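Local coordinates for putative alpha KG dependent 2,4-D dioxygenase (PDB 5J92), which probably acts as an iron(II)- and 2-oxoglutarate-dependent dioxygenase of the TfdA family, at residues 19-24 and 50-55; 138-143 and 257-262. All blocks are in the same frame, centred on the assembly; numbering follows the deposited sequence.

In the fold
Both contacts belong to the same mixed sheet, with their centres about 13 Å apart. Contact 1 pairs strands 21-25 and 50-53 side by side and is buried; contact 2 fastens the last part of strand 132-139 to the turn that leads into strand 261-265, and is only partly buried. Strands 50-53 and 261-265 are neighbours, so the two contacts meet directly, Val50 packing on Val262 and Phe53 N probably hydrogen-bonded to Leu261 O. Their chemistry follows their places: backbone hydrogen bonds with aliphatic and aromatic side chains in contact 1, turn bonds and an arginine over a tyrosine ring in contact 2. The Val50 side chain is about 12 Å from the iron; contact 2 lies away.

Contact 1 of 2, residues 19-24 and 50-55; sequences FIAARI and VLIFPR
Ile52 O accepts a hydrogen bond from Ile24 N at 2.9 Å, with an angle of 160° at the hydrogen, and also receives the CA-H of Arg23, CA to O 3.2 Å. The pattern repeats one step back, where Val50 O accepts from Ala22 N and from the CA-H of Ala21. Ile52 N returns a bond to Ala22 O, and Val50 N one to Ile20 O, both 2.9 Å. This is the parallel pairing of a beta-alpha-beta unit, strand 21-25, helix 35-47 and strand 50-53, within the double-stranded beta-helix fold of the TauD/TfdA family. Arg23 runs extended from CG to NE and crosses Ile52 at a slant, its CG 3.8 Å from Ile52 CB, and its CD meets Pro54 CG. Ala21, Val50 and Ile52 share that face; Ala21 and Ile52 touch Tyr252, and the Val50 side chain comes within about 7 Å of that of the iron ligand His271. On the face that carries Ala22 and Leu51, Ile24 turns CG1 beside its own backbone N (chi1 -68°), which brings CD1 to 3.7 Å from Leu51 CD2. Ile24 and Phe53 run side by side, Ile24 CB 3.8 Å from Phe53 CE2. Phe66 also meets this ring, edge-to-face.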
loop_
_atom_site.group_PDB
_atom_site.type_symbol
_atom_site.label_atom_id
_atom_site.label_comp_id
_atom_site.label_asym_id
_atom_site.label_seq_id
_atom_site.Cartn_x
_atom_site.Cartn_y
_atom_site.Cartn_z
ATOM N N PHE A 19 21.939 -8.105 1.042
ATOM C CA PHE A 19 22.150 -7.316 2.254
ATOM C C PHE A 19 21.088 -7.444 3.342
ATOM O O PHE A 19 21.281 -6.862 4.414
ATOM C CB PHE A 19 22.328 -5.828 1.875
ATOM C CG PHE A 19 21.253 -5.274 0.972
ATOM C CD1 PHE A 19 20.017 -4.890 1.484
ATOM C CD2 PHE A 19 21.501 -5.074 -0.382
ATOM C CE1 PHE A 19 19.032 -4.343 0.661
ATOM C CE2 PHE A 19 20.524 -4.533 -1.218
ATOM C CZ PHE A 19 19.278 -4.164 -0.693
ATOM N N ILE A 20 19.999 -8.177 3.138
ATOM C CA ILE A 20 18.946 -8.279 4.149
ATOM C C ILE A 20 19.105 -9.524 5.011
ATOM O O ILE A 20 18.905 -9.471 6.225
ATOM C CB ILE A 20 17.552 -8.260 3.493
ATOM C CG1 ILE A 20 17.315 -6.935 2.772
ATOM C CG2 ILE A 20 16.468 -8.506 4.564
ATOM C CD1 ILE A 20 16.022 -6.909 1.981
ATOM N N ALA A 21 19.423 -10.664 4.397
ATOM C CA ALA A 21 19.281 -11.947 5.065
ATOM C C ALA A 21 20.465 -12.847 4.756
ATOM O O ALA A 21 21.028 -12.811 3.658
ATOM C CB ALA A 21 17.983 -12.656 4.640
ATOM N N ALA A 22 20.823 -13.670 5.739
ATOM C CA ALA A 22 21.881 -14.654 5.569
ATOM C C ALA A 22 21.589 -15.868 6.435
ATOM O O ALA A 22 21.048 -15.745 7.541
ATOM C CB ALA A 22 23.254 -14.088 5.945
ATOM N N ARG A 23 22.008 -17.028 5.942
ATOM C CA ARG A 23 22.012 -18.250 6.728
ATOM C C ARG A 23 23.319 -18.379 7.496
ATOM O O ARG A 23 24.389 -17.957 7.036
ATOM C CB ARG A 23 21.821 -19.478 5.827
ATOM C CG ARG A 23 20.376 -19.642 5.336
ATOM C CD ARG A 23 20.164 -20.909 4.499
ATOM N NE ARG A 23 18.738 -21.130 4.246
ATOM C CZ ARG A 23 18.025 -20.486 3.327
ATOM N NH1 ARG A 23 18.612 -19.589 2.535
ATOM N NH2 ARG A 23 16.731 -20.750 3.184
ATOM N N ILE A 24 23.223 -18.956 8.687
ATOM C CA ILE A 24 24.382 -19.231 9.514
ATOM C C ILE A 24 24.373 -20.726 9.759
ATOM O O ILE A 24 23.478 -21.248 10.432
ATOM C CB ILE A 24 24.353 -18.447 10.828
ATOM C CG1 ILE A 24 24.531 -16.961 10.516
ATOM C CG2 ILE A 24 25.466 -18.925 11.728
ATOM C CD1 ILE A 24 24.340 -16.078 11.690
ATOM N N VAL A 50 18.369 -10.037 9.069
ATOM C CA VAL A 50 17.636 -11.306 9.108
ATOM C C VAL A 50 18.664 -12.427 9.069
ATOM O O VAL A 50 19.444 -12.526 8.113
ATOM C CB VAL A 50 16.643 -11.464 7.943
ATOM C CG1 VAL A 50 15.908 -12.833 8.038
ATOM C CG2 VAL A 50 15.642 -10.308 7.885
ATOM N N LEU A 51 18.691 -13.251 10.121
ATOM C CA LEU A 51 19.581 -14.398 10.210
ATOM C C LEU A 51 18.751 -15.675 10.303
ATOM O O LEU A 51 17.798 -15.759 11.099
ATOM C CB LEU A 51 20.523 -14.275 11.422
ATOM C CG LEU A 51 21.522 -13.112 11.417
ATOM C CD1 LEU A 51 22.315 -13.070 12.720
ATOM C CD2 LEU A 51 22.481 -13.245 10.246
ATOM N N ILE A 52 19.125 -16.659 9.499
ATOM C CA ILE A 52 18.408 -17.924 9.357
ATOM C C ILE A 52 19.335 -19.030 9.833
ATOM O O ILE A 52 20.423 -19.218 9.270
ATOM C CB ILE A 52 17.999 -18.177 7.898
ATOM C CG1 ILE A 52 17.151 -17.023 7.379
ATOM C CG2 ILE A 52 17.319 -19.523 7.764
ATOM C CD1 ILE A 52 17.464 -16.686 5.936
ATOM N N PHE A 53 18.907 -19.772 10.846
ATOM C CA PHE A 53 19.666 -20.927 11.318
ATOM C C PHE A 53 18.922 -22.188 10.889
ATOM O O PHE A 53 17.881 -22.528 11.476
ATOM C CB PHE A 53 19.842 -20.878 12.841
ATOM C CG PHE A 53 20.439 -19.585 13.343
ATOM C CD1 PHE A 53 19.627 -18.488 13.620
ATOM C CD2 PHE A 53 21.805 -19.465 13.546
ATOM C CE1 PHE A 53 20.165 -17.297 14.080
ATOM C CE2 PHE A 53 22.355 -18.280 14.015
ATOM C CZ PHE A 53 21.537 -17.198 14.285
ATOM N N PRO A 54 19.378 -22.886 9.853
ATOM C CA PRO A 54 18.618 -24.037 9.350
ATOM C C PRO A 54 18.616 -25.204 10.326
ATOM O O PRO A 54 19.544 -25.390 11.115
ATOM C CB PRO A 54 19.355 -24.418 8.053
ATOM C CG PRO A 54 20.150 -23.190 7.667
ATOM C CD PRO A 54 20.530 -22.554 8.995
ATOM N N ARG A 55 17.546 -25.996 10.257
ATOM C CA ARG A 55 17.496 -27.340 10.846
ATOM C C ARG A 55 17.839 -27.328 12.342
ATOM O O ARG A 55 18.720 -28.048 12.819
ATOM C CB ARG A 55 18.409 -28.294 10.059
ATOM C CG ARG A 55 17.969 -28.464 8.603
ATOM C CD ARG A 55 19.009 -29.155 7.703
ATOM N NE ARG A 55 20.050 -28.237 7.225
ATOM C CZ ARG A 55 19.958 -27.471 6.132
ATOM N NH1 ARG A 55 20.964 -26.666 5.788
ATOM N NH2 ARG A 55 18.862 -27.503 5.380
#

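Contact 2 of 2, residues 138-143 and 257-262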
loop_
_atom_site.group_PDB
_atom_site.type_symbol
_atom_site.label_atom_id
_atom_site.label_comp_id
_atom_site.label_asym_id
_atom_site.label_seq_id
_atom_site.Cartn_x
_atom_site.Cartn_y
_atom_site.Cartn_z
ATOM N N LEU A 138 10.555 -20.036 14.981
ATOM C CA LEU A 138 11.018 -21.386 14.674
ATOM C C LEU A 138 9.868 -22.164 14.049
ATOM O O LEU A 138 8.815 -22.336 14.673
ATOM C CB LEU A 138 11.538 -22.080 15.933
ATOM C CG LEU A 138 12.041 -23.519 15.811
ATOM C CD1 LEU A 138 13.195 -23.657 14.818
ATOM C CD2 LEU A 138 12.445 -24.009 17.174
ATOM N N SER A 139 10.066 -22.639 12.824
ATOM C CA SER A 139 8.997 -23.296 12.082
ATOM C C SER A 139 8.917 -24.775 12.438
ATOM O O SER A 139 9.931 -25.479 12.447
ATOM C CB SER A 139 9.203 -23.136 10.577
ATOM O OG SER A 139 10.311 -23.898 10.144
ATOM N N TYR A 140 7.701 -25.239 12.726
ATOM C CA TYR A 140 7.415 -26.645 12.950
ATOM C C TYR A 140 6.718 -27.282 11.761
ATOM O O TYR A 140 7.063 -28.399 11.370
ATOM C CB TYR A 140 6.552 -26.824 14.208
ATOM C CG TYR A 140 7.347 -26.839 15.495
ATOM C CD1 TYR A 140 8.150 -25.759 15.857
ATOM C CD2 TYR A 140 7.306 -27.940 16.340
ATOM C CE1 TYR A 140 8.880 -25.774 17.038
ATOM C CE2 TYR A 140 8.028 -27.969 17.517
ATOM C CZ TYR A 140 8.812 -26.884 17.865
ATOM O OH TYR A 140 9.525 -26.927 19.045
ATOM N N ILE A 141 5.716 -26.614 11.192
ATOM C CA ILE A 141 4.953 -27.144 10.063
ATOM C C ILE A 141 4.804 -26.025 9.041
ATOM O O ILE A 141 4.316 -24.941 9.379
ATOM C CB ILE A 141 3.579 -27.694 10.492
ATOM C CG1 ILE A 141 3.741 -28.786 11.565
ATOM C CG2 ILE A 141 2.840 -28.250 9.297
ATOM C CD1 ILE A 141 2.408 -29.370 12.117
ATOM N N VAL A 142 5.236 -26.276 7.813
ATOM C CA VAL A 142 5.302 -25.267 6.754
ATOM C C VAL A 142 4.236 -25.596 5.710
ATOM O O VAL A 142 4.237 -26.711 5.181
ATOM C CB VAL A 142 6.691 -25.210 6.085
ATOM C CG1 VAL A 142 6.709 -24.168 4.965
ATOM C CG2 VAL A 142 7.768 -24.912 7.091
ATOM N N PRO A 143 3.341 -24.667 5.382
ATOM C CA PRO A 143 2.373 -24.930 4.309
ATOM C C PRO A 143 3.061 -24.966 2.953
ATOM O O PRO A 143 4.100 -24.343 2.739
ATOM C CB PRO A 143 1.399 -23.747 4.397
ATOM C CG PRO A 143 1.685 -23.084 5.728
ATOM C CD PRO A 143 3.139 -23.346 5.994
ATOM N N SER A 257 11.579 -23.257 5.440
ATOM C CA SER A 257 11.853 -24.683 5.502
ATOM C C SER A 257 11.565 -25.147 6.921
ATOM O O SER A 257 11.677 -24.371 7.880
ATOM C CB SER A 257 13.314 -25.005 5.142
ATOM O OG SER A 257 13.608 -24.681 3.797
ATOM N N VAL A 258 11.206 -26.422 7.057
ATOM C CA VAL A 258 10.907 -26.963 8.378
ATOM C C VAL A 258 12.118 -26.798 9.287
ATOM O O VAL A 258 13.257 -27.087 8.896
ATOM C CB VAL A 258 10.468 -28.432 8.265
ATOM C CG1 VAL A 258 10.484 -29.112 9.640
ATOM C CG2 VAL A 258 9.060 -28.512 7.668
ATOM N N ARG A 259 11.871 -26.292 10.497
ATOM C CA ARG A 259 12.861 -26.071 11.550
ATOM C C ARG A 259 13.915 -25.023 11.185
ATOM O O ARG A 259 15.014 -25.015 11.767
ATOM C CB ARG A 259 13.539 -27.376 11.974
ATOM C CG ARG A 259 12.627 -28.341 12.723
ATOM C CD ARG A 259 12.081 -27.734 14.006
ATOM N NE ARG A 259 11.308 -28.737 14.730
ATOM C CZ ARG A 259 11.220 -28.817 16.050
ATOM N NH1 ARG A 259 11.853 -27.939 16.815
ATOM N NH2 ARG A 259 10.498 -29.781 16.600
ATOM N N ASP A 260 13.579 -24.115 10.267
ATOM C CA ASP A 260 14.302 -22.862 10.160
ATOM C C ASP A 260 14.104 -22.093 11.464
ATOM O O ASP A 260 12.971 -21.942 11.936
ATOM C CB ASP A 260 13.754 -22.001 9.021
ATOM C CG ASP A 260 14.345 -22.319 7.654
ATOM O OD1 ASP A 260 15.291 -23.118 7.526
ATOM O OD2 ASP A 260 13.839 -21.709 6.691
ATOM N N LEU A 261 15.188 -21.596 12.041
ATOM C CA LEU A 261 15.103 -20.580 13.085
ATOM C C LEU A 261 15.486 -19.254 12.442
ATOM O O LEU A 261 16.637 -19.065 12.029
ATOM C CB LEU A 261 16.008 -20.912 14.269
ATOM C CG LEU A 261 15.681 -20.300 15.635
ATOM C CD1 LEU A 261 16.729 -20.711 16.651
ATOM C CD2 LEU A 261 15.596 -18.793 15.592
ATOM N N VAL A 262 14.532 -18.334 12.365
ATOM C CA VAL A 262 14.756 -17.036 11.741
ATOM C C VAL A 262 14.731 -15.982 12.838
ATOM O O VAL A 262 13.755 -15.875 13.596
ATOM C CB VAL A 262 13.727 -16.722 10.645
ATOM C CG1 VAL A 262 13.968 -15.310 10.084
ATOM C CG2 VAL A 262 13.810 -17.759 9.534
#
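A type II beta turn, Ser257 to Asp260, leads into strand 261-265 and docks on Ser139 in the last part of strand 132-139, in the mixed sheet of this TauD/TfdA-family fold. Leu138 and Leu261 form an antiparallel, non-hydrogen-bonded pair. Beyond it Ser139 N donates to Asp260 O at 3.1 Å, nearly straight (164°) and in the carbonyl plane, while Arg259 N gives back a bond to Ser139 O at 2.9 Å from above the plane of that carbonyl.

The turn closes on itself through Asp260 N and Ser257 O. Asp260 OD2 adds a second tie by accepting from Ser257 N, which meets it from above the carboxylate plane; His254 NE2 bonds the same oxygen. Ser139 is modelled in two conformers; in the one described here its hydroxyl, set between backbone N and carbonyl carbon (chi1 70°), reaches Ser257 O at 2.7 Å on the face opposite Asp260 N, a bond to be read with caution.

Arg259 bends at chi2, laying its CD against Ser139 O and carrying the guanidinium over one face of the Tyr140 ring. The cation-pi contact puts CZ 3.8 Å from the ring centroid, with the two planes 31° apart. Tyr140 also stacks with His286, and with Ile141 it forms a classic beta bulge facing Glu284, where the chain turns its corner. Near the start of the turn, Val142 CG2 sits 3.9 Å from Val258 CG2. On the strand side, Leu138 CD1 reaches across to the 257-262 segment, 3.4 Å from Asp260 O and 4.0 Å from Leu261 CB.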